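Local coordinates for Mlr7391 protein (Mesorhizobium loti, PDB 3HK4), which is of unproven function but, as an NTF2-like protein with a SnoaL-like domain, may act as a polyketide cyclase or related lyase, at residues 28-32 with 41-45. Residues are numbered along the deposited sequence; the frame is centred on the assembly and turned at random.
Sequences DFTEL and AAEKY
Ala41 packs its CB against Phe29 CD1 at 3.8 Å and against Leu32 CB at 3.9 Å, which places the close-packed half of this contact where the backbones approach most nearly, the CA atoms of Phe29 and Ala41 being 5.5 Å apart. Segments 28-32 and 41-45 run nearly antiparallel, at 160°. Phe29 slides past Tyr45 in the opposite direction and receives Tyr45 CD2 at its ring edge. Its ring also meets Tyr122 edge-to-face and, like Tyr45, touches Ile129 of strand 128-135, filling in between the helix pair and the sheet, consistent with an NTF2-like fold. Replacing Phe29 by alanine would probably leave Ala41 CB and the CD2 edge of Tyr45 without their apolar neighbour and open a gap toward Tyr122.

The other half is polar, and its lysine end is exposed to solvent although Tyr45 is buried. Lys44 NZ forms a salt bridge with Asp28 OD2 at 2.7 Å, arriving on the syn side, 19° out of the carboxylate plane; Lys44 CG lies over one Tyr45 face. The same OD2, at the tyrosine's ring edge with the carboxylate turned 79° to it, accepts a hydrogen bond from Tyr45 OH whose 2.4 Å length is doubtfully short. The ammonium probably stabilises the carboxylate's negative charge.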
# COMPACT_ATOMS: atom_id res chain seq x y z
N ASP A 28 -13.75 7.72 -21.68
CA ASP A 28 -12.98 8.82 -21.10
C ASP A 28 -11.90 8.25 -20.18
O ASP A 28 -10.73 8.59 -20.30
CB ASP A 28 -13.92 9.76 -20.36
CG ASP A 28 -13.24 11.00 -19.86
OD1 ASP A 28 -12.33 11.51 -20.53
OD2 ASP A 28 -13.65 11.49 -18.78
N PHE A 29 -12.30 7.39 -19.25
CA PHE A 29 -11.39 6.76 -18.27
C PHE A 29 -10.24 6.06 -18.97
O PHE A 29 -9.10 6.22 -18.59
CB PHE A 29 -12.22 5.79 -17.43
CG PHE A 29 -11.47 5.09 -16.35
CD1 PHE A 29 -11.34 5.64 -15.12
CD2 PHE A 29 -10.97 3.82 -16.56
CE1 PHE A 29 -10.65 4.94 -14.11
CE2 PHE A 29 -10.28 3.13 -15.57
CZ PHE A 29 -10.15 3.71 -14.34
N THR A 30 -10.55 5.33 -20.04
CA THR A 30 -9.52 4.60 -20.80
C THR A 30 -8.54 5.55 -21.45
O THR A 30 -7.34 5.33 -21.41
CB THR A 30 -10.17 3.66 -21.84
OG1 THR A 30 -11.05 2.78 -21.14
CG2 THR A 30 -9.09 2.85 -22.62
N GLU A 31 -9.06 6.61 -22.06
CA GLU A 31 -8.20 7.57 -22.72
C GLU A 31 -7.28 8.24 -21.70
O GLU A 31 -6.11 8.46 -21.96
CB GLU A 31 -9.05 8.61 -23.47
CG GLU A 31 -9.71 8.03 -24.74
CD GLU A 31 -10.68 9.01 -25.44
OE1 GLU A 31 -10.81 10.19 -25.02
OE2 GLU A 31 -11.34 8.57 -26.42
N LEU A 32 -7.83 8.58 -20.54
CA LEU A 32 -7.03 9.15 -19.50
C LEU A 32 -5.92 8.20 -19.05
O LEU A 32 -4.73 8.61 -18.91
CB LEU A 32 -7.94 9.60 -18.32
CG LEU A 32 -8.77 10.84 -18.53
CD1 LEU A 32 -9.84 10.99 -17.38
CD2 LEU A 32 -7.90 12.06 -18.58
N ALA A 41 -7.90 10.25 -13.72
CA ALA A 41 -8.99 9.29 -13.96
C ALA A 41 -9.58 8.80 -12.64
O ALA A 41 -10.80 8.78 -12.44
CB ALA A 41 -8.41 8.11 -14.80
N ALA A 42 -8.68 8.53 -11.69
CA ALA A 42 -9.08 8.10 -10.38
C ALA A 42 -9.89 9.20 -9.65
O ALA A 42 -10.96 8.94 -9.10
CB ALA A 42 -7.84 7.71 -9.57
N GLU A 43 -9.38 10.42 -9.64
CA GLU A 43 -10.09 11.52 -8.97
C GLU A 43 -11.41 11.83 -9.65
O GLU A 43 -12.41 12.16 -9.00
CB GLU A 43 -9.18 12.75 -8.92
CG GLU A 43 -9.69 13.92 -8.12
CD GLU A 43 -10.76 14.75 -8.80
OE1 GLU A 43 -10.66 14.98 -10.02
OE2 GLU A 43 -11.68 15.22 -8.09
N LYS A 44 -11.44 11.77 -10.96
CA LYS A 44 -12.70 12.06 -11.66
C LYS A 44 -13.79 11.01 -11.48
O LYS A 44 -14.97 11.32 -11.32
CB LYS A 44 -12.44 12.25 -13.18
CG LYS A 44 -13.65 12.77 -14.01
CD LYS A 44 -13.27 13.06 -15.43
CE LYS A 44 -14.43 13.47 -16.26
NZ LYS A 44 -13.90 13.88 -17.58
N TYR A 45 -13.38 9.75 -11.46
CA TYR A 45 -14.37 8.70 -11.54
C TYR A 45 -14.52 7.79 -10.33
O TYR A 45 -15.54 7.15 -10.23
CB TYR A 45 -14.08 7.83 -12.78
CG TYR A 45 -14.39 8.54 -14.08
CD1 TYR A 45 -15.68 8.87 -14.39
CD2 TYR A 45 -13.40 8.89 -14.99
CE1 TYR A 45 -16.02 9.53 -15.52
CE2 TYR A 45 -13.72 9.55 -16.16
CZ TYR A 45 -15.06 9.83 -16.44
OH TYR A 45 -15.46 10.52 -17.57